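Local coordinates for protein sarcoplasmic calcium-binding proteins II, V, VI, and VII (Branchiostoma lanceolatum, PDB 2SAS) that binds calcium ions through EF-hand loops and, like parvalbumins, seems more abundant in fast-contracting muscles, a distribution that establishes no functional relationship, at residues R68-I71 and N72-V76; N21-G24 and S25-N29; E80-L83 and A84-K88. All coordinates share one frame; numbering follows the deposited sequence.

Interaction 1. Residues R68-I71 and N72-V76; sequences RADI and NKDDV. With CA (calcium ion), chain C.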
loop_
_atom_site.group_PDB
_atom_site.type_symbol
_atom_site.label_atom_id
_atom_site.label_comp_id
_atom_site.label_asym_id
_atom_site.label_seq_id
_atom_site.Cartn_x
_atom_site.Cartn_y
_atom_site.Cartn_z
ATOM N N ARG A 68 9.133 25.860 0.993
ATOM C CA ARG A 68 7.898 26.023 0.240
ATOM C C ARG A 68 6.654 25.536 0.981
ATOM O O ARG A 68 5.536 26.032 0.701
ATOM C CB ARG A 68 7.874 25.186 -1.023
ATOM C CG ARG A 68 8.608 25.616 -2.251
ATOM C CD ARG A 68 8.436 24.550 -3.309
ATOM N NE ARG A 68 9.608 24.505 -4.172
ATOM C CZ ARG A 68 9.766 25.436 -5.125
ATOM N NH1 ARG A 68 8.787 26.326 -5.302
ATOM N NH2 ARG A 68 10.831 25.476 -5.924
ATOM N N ALA A 69 6.852 24.552 1.813
ATOM C CA ALA A 69 5.718 23.926 2.492
ATOM C C ALA A 69 5.708 24.151 3.973
ATOM O O ALA A 69 4.621 24.026 4.527
ATOM C CB ALA A 69 5.681 22.415 2.153
ATOM N N ASP A 70 6.854 24.485 4.552
ATOM C CA ASP A 70 6.852 24.698 6.008
ATOM C C ASP A 70 6.353 26.133 6.324
ATOM O O ASP A 70 7.169 27.053 6.525
ATOM C CB ASP A 70 8.206 24.439 6.586
ATOM C CG ASP A 70 8.205 24.313 8.101
ATOM O OD1 ASP A 70 7.196 23.878 8.717
ATOM O OD2 ASP A 70 9.309 24.619 8.567
ATOM N N ILE A 71 5.051 26.220 6.423
ATOM C CA ILE A 71 4.415 27.505 6.697
ATOM C C ILE A 71 4.753 28.116 8.044
ATOM O O ILE A 71 5.022 29.345 8.015
ATOM C CB ILE A 71 2.885 27.428 6.384
ATOM C CG1 ILE A 71 2.663 27.090 4.874
ATOM C CG2 ILE A 71 2.220 28.779 6.758
ATOM C CD1 ILE A 71 3.423 28.047 3.883
ATOM N N ASN A 72 4.782 27.396 9.150
ATOM C CA ASN A 72 5.101 27.909 10.474
ATOM C C ASN A 72 6.563 27.769 10.895
ATOM O O ASN A 72 6.808 27.759 12.133
ATOM C CB ASN A 72 4.302 27.257 11.623
ATOM C CG ASN A 72 4.734 25.816 11.713
ATOM O OD1 ASN A 72 5.229 25.368 10.678
ATOM N ND2 ASN A 72 4.542 25.053 12.754
ATOM N N LYS A 73 7.487 27.627 10.003
ATOM C CA LYS A 73 8.891 27.516 10.255
ATOM C C LYS A 73 9.450 26.649 11.353
ATOM O O LYS A 73 10.489 27.084 11.931
ATOM C CB LYS A 73 9.431 28.963 10.477
ATOM C CG LYS A 73 10.015 29.477 9.132
ATOM C CD LYS A 73 8.890 29.579 8.121
ATOM C CE LYS A 73 8.216 30.928 8.243
ATOM N NZ LYS A 73 8.779 31.824 7.174
ATOM N N ASP A 74 8.969 25.466 11.598
ATOM C CA ASP A 74 9.455 24.495 12.558
ATOM C C ASP A 74 10.220 23.321 11.917
ATOM O O ASP A 74 10.172 22.230 12.528
ATOM C CB ASP A 74 8.294 23.924 13.412
ATOM C CG ASP A 74 7.254 23.127 12.689
ATOM O OD1 ASP A 74 7.161 23.248 11.444
ATOM O OD2 ASP A 74 6.468 22.339 13.277
ATOM N N ASP A 75 10.831 23.429 10.773
ATOM C CA ASP A 75 11.591 22.389 10.070
ATOM C C ASP A 75 10.940 21.029 9.937
ATOM O O ASP A 75 11.640 19.983 9.808
ATOM C CB ASP A 75 12.989 22.186 10.739
ATOM C CG ASP A 75 13.844 23.419 10.593
ATOM O OD1 ASP A 75 13.753 24.066 9.546
ATOM O OD2 ASP A 75 14.566 23.738 11.573
ATOM N N VAL A 76 9.649 20.974 10.020
ATOM C CA VAL A 76 8.878 19.724 9.868
ATOM C C VAL A 76 7.841 20.041 8.778
ATOM O O VAL A 76 7.239 21.141 8.887
ATOM C CB VAL A 76 8.209 19.312 11.180
ATOM C CG1 VAL A 76 7.503 17.959 11.066
ATOM C CG2 VAL A 76 9.149 19.338 12.380
HETATM CA CA CA C . 5.857 22.832 9.660
HETATM O O HOH W 1 4.521 21.637 11.081
#
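Between Asp70 and Lys73 the backbone makes a type I beta turn, their CA atoms 5.5 Å apart, just where the chain leaves helical geometry at the end of helix 48-69, and the loop 72-76 then curls round a calcium ion. Asp70 is the first ligand: its OD1 lies 1.9 Å from the metal, a short bond as modelled. CG stands anti to the backbone N (chi1 -166°), which carries the carboxylate off the helix end and into the loop. The other oxygen of the same group, OD2, turns away from the ion toward the backbone at 74-75, coming 2.9 Å from the Asp75 N. Asn72 and Asp74 approach differently, each with CG set between its backbone N and carbonyl carbon (chi1 67° and 65°), so that both side chains fold inward. Asp74 OD1 binds the calcium at 2.2 Å, whereas Asn72 OD1 is a longer ligand at 2.8 Å. Val76 contributes its carbonyl O at 2.3 Å while its CB points away from 68-71. Water 1 is a further ligand and donates a hydrogen bond to Asp74 OD2, 3.0 Å away, so Asp74 holds the ion directly by one oxygen and through water by the other. Beyond 72-76, at the start of helix 79-91, Glu81 supplies the remaining ligand. The oxygens are crowded, with Asp70 OD1 only 2.7 Å from Val76 O, a spacing explained by the shared cation. The bound calcium would offset the repulsion among these oxygens, two of them from aspartate carboxylates, consistent with a loop whose shape depends on the metal.

Interaction 2. Residues N21-G24 and S25-N29; sequences NHDG and SIQDN. With CA (calcium ion), chain B.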
loop_
_atom_site.group_PDB
_atom_site.type_symbol
_atom_site.label_atom_id
_atom_site.label_comp_id
_atom_site.label_asym_id
_atom_site.label_seq_id
_atom_site.Cartn_x
_atom_site.Cartn_y
_atom_site.Cartn_z
ATOM N N ASN A 21 10.717 7.217 7.411
ATOM C CA ASN A 21 10.579 6.692 8.760
ATOM C C ASN A 21 9.140 6.560 9.227
ATOM O O ASN A 21 8.968 6.304 10.437
ATOM C CB ASN A 21 11.402 7.490 9.772
ATOM C CG ASN A 21 10.970 8.938 9.877
ATOM O OD1 ASN A 21 9.781 9.241 9.719
ATOM N ND2 ASN A 21 11.932 9.830 10.190
ATOM N N HIS A 22 8.167 6.828 8.391
ATOM C CA HIS A 22 6.758 6.655 8.784
ATOM C C HIS A 22 6.207 7.356 9.969
ATOM O O HIS A 22 5.383 6.753 10.723
ATOM C CB HIS A 22 6.536 5.068 8.898
ATOM C CG HIS A 22 6.749 4.550 7.485
ATOM N ND1 HIS A 22 7.743 3.698 7.050
ATOM C CD2 HIS A 22 6.049 4.956 6.376
ATOM C CE1 HIS A 22 7.641 3.612 5.739
ATOM N NE2 HIS A 22 6.622 4.348 5.295
ATOM N N ASP A 23 6.467 8.623 10.235
ATOM C CA ASP A 23 5.877 9.280 11.430
ATOM C C ASP A 23 4.843 10.317 11.095
ATOM O O ASP A 23 4.346 11.042 11.985
ATOM C CB ASP A 23 7.025 9.747 12.331
ATOM C CG ASP A 23 7.862 10.802 11.644
ATOM O OD1 ASP A 23 7.608 11.010 10.415
ATOM O OD2 ASP A 23 8.711 11.443 12.287
ATOM N N GLY A 24 4.421 10.444 9.829
ATOM C CA GLY A 24 3.401 11.368 9.404
ATOM C C GLY A 24 3.914 12.764 9.143
ATOM O O GLY A 24 3.091 13.698 8.998
ATOM N N SER A 25 5.232 12.886 9.134
ATOM C CA SER A 25 5.921 14.163 8.917
ATOM C C SER A 25 7.186 13.860 8.065
ATOM O O SER A 25 7.757 12.801 8.284
ATOM C CB SER A 25 6.510 14.730 10.178
ATOM O OG SER A 25 5.879 15.571 11.036
ATOM N N ILE A 26 7.507 14.836 7.264
ATOM C CA ILE A 26 8.674 14.900 6.423
ATOM C C ILE A 26 9.658 15.765 7.291
ATOM O O ILE A 26 9.201 16.818 7.743
ATOM C CB ILE A 26 8.573 15.574 5.021
ATOM C CG1 ILE A 26 7.330 15.178 4.196
ATOM C CG2 ILE A 26 9.842 15.197 4.189
ATOM C CD1 ILE A 26 7.006 13.671 4.198
ATOM N N GLN A 27 10.872 15.311 7.427
ATOM C CA GLN A 27 11.893 16.045 8.223
ATOM C C GLN A 27 13.262 15.627 7.716
ATOM O O GLN A 27 13.179 14.549 7.094
ATOM C CB GLN A 27 11.813 15.568 9.695
ATOM C CG GLN A 27 10.497 15.996 10.339
ATOM C CD GLN A 27 10.464 15.442 11.749
ATOM O OE1 GLN A 27 9.625 14.591 12.072
ATOM N NE2 GLN A 27 11.382 15.985 12.501
ATOM N N ASP A 28 14.334 16.338 7.957
ATOM C CA ASP A 28 15.662 15.914 7.504
ATOM C C ASP A 28 15.898 14.433 7.796
ATOM O O ASP A 28 16.460 13.736 6.959
ATOM C CB ASP A 28 16.822 16.749 8.072
ATOM C CG ASP A 28 18.211 16.222 7.777
ATOM O OD1 ASP A 28 18.747 16.280 6.649
ATOM O OD2 ASP A 28 18.854 15.690 8.734
ATOM N N ASN A 29 15.479 13.919 8.933
ATOM C CA ASN A 29 15.736 12.522 9.238
ATOM C C ASN A 29 15.194 11.566 8.172
ATOM O O ASN A 29 15.728 10.426 8.081
ATOM C CB ASN A 29 15.378 12.149 10.653
ATOM C CG ASN A 29 13.896 12.047 10.961
ATOM O OD1 ASN A 29 13.068 12.654 10.281
ATOM N ND2 ASN A 29 13.559 11.257 11.979
HETATM CA CA CA B . 9.180 11.323 8.766
#
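Asn21 and Asn29 meet across the loop with their side chains at about a right angle and their amide planes 61° apart. The Asn21 OD1 faces inward and binds the calcium ion at 2.4 Å. Its ND2 faces the Asn29 amide, with Asn29 ND2 at 2.8 Å and Asn29 OD1 at 3.0 Å, which leaves the modelled orientation of that amide doubtful. A chi1 of 62° places the Asn21 CG between the backbone N and the carbonyl carbon, folding the amide back over the loop toward the metal. Asp23 adopts the same inward-folded conformation, and its OD1 reaches the calcium at 2.3 Å. Asp23 OD1 also accepts the Ser25 N-H in a long bond, N to OD1 3.3 Å, with an angle of 149° at the hydrogen; the donor comes from well above the carboxylate plane. Asp23 OD2 is turned toward the end of the Gln27 side chain, which extends beyond CG and sets its amide nearly parallel to the carboxylate. Ser25 serves the metal through its backbone O, at 2.1 Å; its OG lies beside its own backbone N and near the Gly24 carbonyl group. Gly24, with a positive phi, makes the bend at which a CB would press against the preceding carbonyl O. Asp19 and Asp30 supply the remaining protein ligands. A glycine bend followed by a backbone-carbonyl ligand is characteristic of the EF-hand calcium-binding loop, here the first in the chain.

Interaction 3. Residues E80-L83 and A84-K88; sequences EEYL and AMWEK. With CA (calcium ion), chain C.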
loop_
_atom_site.group_PDB
_atom_site.type_symbol
_atom_site.label_atom_id
_atom_site.label_comp_id
_atom_site.label_asym_id
_atom_site.label_seq_id
_atom_site.Cartn_x
_atom_site.Cartn_y
_atom_site.Cartn_z
ATOM N N GLU A 80 -0.683 18.034 6.161
ATOM C CA GLU A 80 -1.481 19.239 5.875
ATOM C C GLU A 80 -0.672 20.278 5.131
ATOM O O GLU A 80 -1.155 20.822 4.104
ATOM C CB GLU A 80 -2.035 19.876 7.163
ATOM C CG GLU A 80 -2.772 18.846 8.066
ATOM C CD GLU A 80 -1.826 18.003 8.895
ATOM O OE1 GLU A 80 -0.676 18.356 9.135
ATOM O OE2 GLU A 80 -2.304 16.931 9.305
ATOM N N GLU A 81 0.550 20.603 5.528
ATOM C CA GLU A 81 1.322 21.593 4.756
ATOM C C GLU A 81 1.712 21.036 3.387
ATOM O O GLU A 81 1.722 21.794 2.392
ATOM C CB GLU A 81 2.547 22.151 5.437
ATOM C CG GLU A 81 2.358 22.382 6.959
ATOM C CD GLU A 81 3.631 22.739 7.649
ATOM O OE1 GLU A 81 4.413 21.906 8.088
ATOM O OE2 GLU A 81 3.805 23.960 7.670
ATOM N N TYR A 82 2.007 19.755 3.330
ATOM C CA TYR A 82 2.343 19.055 2.092
ATOM C C TYR A 82 1.108 19.044 1.175
ATOM O O TYR A 82 1.282 19.192 -0.073
ATOM C CB TYR A 82 2.901 17.638 2.344
ATOM C CG TYR A 82 3.398 16.850 1.163
ATOM C CD1 TYR A 82 4.632 17.073 0.528
ATOM C CD2 TYR A 82 2.566 15.899 0.576
ATOM C CE1 TYR A 82 5.021 16.354 -0.616
ATOM C CE2 TYR A 82 2.937 15.149 -0.510
ATOM C CZ TYR A 82 4.185 15.371 -1.122
ATOM O OH TYR A 82 4.532 14.592 -2.220
ATOM N N LEU A 83 -0.066 18.892 1.768
ATOM C CA LEU A 83 -1.335 18.896 0.938
ATOM C C LEU A 83 -1.466 20.300 0.345
ATOM O O LEU A 83 -1.564 20.513 -0.870
ATOM C CB LEU A 83 -2.473 18.476 1.831
ATOM C CG LEU A 83 -3.557 17.553 1.337
ATOM C CD1 LEU A 83 -4.827 17.700 2.182
ATOM C CD2 LEU A 83 -3.940 17.769 -0.134
ATOM N N ALA A 84 -1.414 21.293 1.228
ATOM C CA ALA A 84 -1.455 22.718 0.875
ATOM C C ALA A 84 -0.509 23.039 -0.232
ATOM O O ALA A 84 -0.893 23.768 -1.160
ATOM C CB ALA A 84 -1.139 23.574 2.107
ATOM N N MET A 85 0.731 22.580 -0.175
ATOM C CA MET A 85 1.732 22.815 -1.225
ATOM C C MET A 85 1.204 22.258 -2.555
ATOM O O MET A 85 1.270 22.925 -3.600
ATOM C CB MET A 85 3.084 22.201 -0.914
ATOM C CG MET A 85 4.017 22.301 -2.103
ATOM S SD MET A 85 5.682 21.723 -1.564
ATOM C CE MET A 85 5.209 20.012 -1.254
ATOM N N TRP A 86 0.659 21.073 -2.508
ATOM C CA TRP A 86 0.124 20.455 -3.756
ATOM C C TRP A 86 -1.098 21.146 -4.302
ATOM O O TRP A 86 -1.193 21.298 -5.548
ATOM C CB TRP A 86 -0.003 18.953 -3.554
ATOM C CG TRP A 86 1.352 18.397 -3.904
ATOM C CD1 TRP A 86 2.239 17.835 -3.068
ATOM C CD2 TRP A 86 1.948 18.398 -5.209
ATOM N NE1 TRP A 86 3.354 17.458 -3.749
ATOM C CE2 TRP A 86 3.239 17.797 -5.049
ATOM C CE3 TRP A 86 1.564 18.852 -6.468
ATOM C CZ2 TRP A 86 4.111 17.618 -6.118
ATOM C CZ3 TRP A 86 2.447 18.689 -7.524
ATOM C CH2 TRP A 86 3.684 18.075 -7.359
ATOM N N GLU A 87 -1.980 21.589 -3.431
ATOM C CA GLU A 87 -3.188 22.323 -3.884
ATOM C C GLU A 87 -2.785 23.581 -4.609
ATOM O O GLU A 87 -3.421 23.945 -5.603
ATOM C CB GLU A 87 -4.180 22.673 -2.808
ATOM C CG GLU A 87 -4.716 21.560 -1.902
ATOM C CD GLU A 87 -6.221 21.719 -1.739
ATOM O OE1 GLU A 87 -6.675 22.821 -2.040
ATOM O OE2 GLU A 87 -6.843 20.703 -1.349
ATOM N N LYS A 88 -1.732 24.197 -4.123
ATOM C CA LYS A 88 -1.203 25.456 -4.745
ATOM C C LYS A 88 -0.654 25.119 -6.115
ATOM O O LYS A 88 -1.151 25.643 -7.106
ATOM C CB LYS A 88 -0.290 26.137 -3.776
ATOM C CG LYS A 88 0.713 27.184 -4.066
ATOM C CD LYS A 88 1.979 27.097 -3.200
ATOM C CE LYS A 88 2.884 25.909 -3.318
ATOM N NZ LYS A 88 3.967 26.021 -4.359
HETATM CA CA CA C . 5.857 22.832 9.660
HETATM O O HOH W 1 4.521 21.637 11.081
#
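Successive i to i+4 backbone bonds join 80-83 to 84-88. Ala84 N to Glu80 O is the straightest, 2.9 Å with an angle of 173° at the hydrogen, and Glu87 N to Leu83 O spans 2.8 Å; Met85 and Trp86 donate likewise to Glu81 and Tyr82. The Glu81 side chain leaves this frame to bind the calcium ion through OE1 at 2.3 Å. Beyond CG its chain is extended (chi2 171°), which carries the carboxylate from the first turn of helix 79-91 out to the loop that precedes it. OE2 is 3.1 Å from the calcium, well beyond OE1, and accepts a hydrogen bond from the Ile71 N; OE1 is also bonded by the Ser78 N. The carboxylate is thus fixed in rotation by metal on one oxygen and amides on both. The packing pairs residues three and four apart. Tyr82 and Trp86 lie side by side and point the same way, in a T-shaped stack: the pyrrole edge of the indole is directed at one face of the phenol ring, with centroids 4.8 Å apart and planes at 70°. Trp86 CD1 sits above that face, 3.7 Å from Tyr82 CZ and offset toward the rim. From another direction the Met85 methyl reaches the ring obliquely, CE lying 3.5 Å from Tyr82 CD1, because its chain runs straight from the backbone and bends only at its last torsion. The Glu87 CG passes the Leu83 carbonyl O. Helix 4-18 receives the aromatic pair: Tyr82 OH is hydrogen-bonded to Thr13 and the side chains of Tyr82 and Trp86 both touch Ile10, while Met85 packs on Leu65 and Ala69 of helix 48-69.

Interactions 1 and 3 belong to one EF-hand and share a calcium ion and water 1: residues 70-76 give the loop ligands, and Glu81 closes the site from helix 79-91. Interaction 2 belongs to the preceding EF-hand and holds a different calcium ion. It touches interaction 1 through Val76, whose CG1 packs against the Gln27 side chain, beside the short antiparallel pairing of strands 25-26 and 77-78. The two loop contacts lie at the surface and are built mainly of oxygens converging on a metal. Interaction 3 is partly buried; apart from its metal-binding glutamate it relies on helical backbone bonds and aromatic packing.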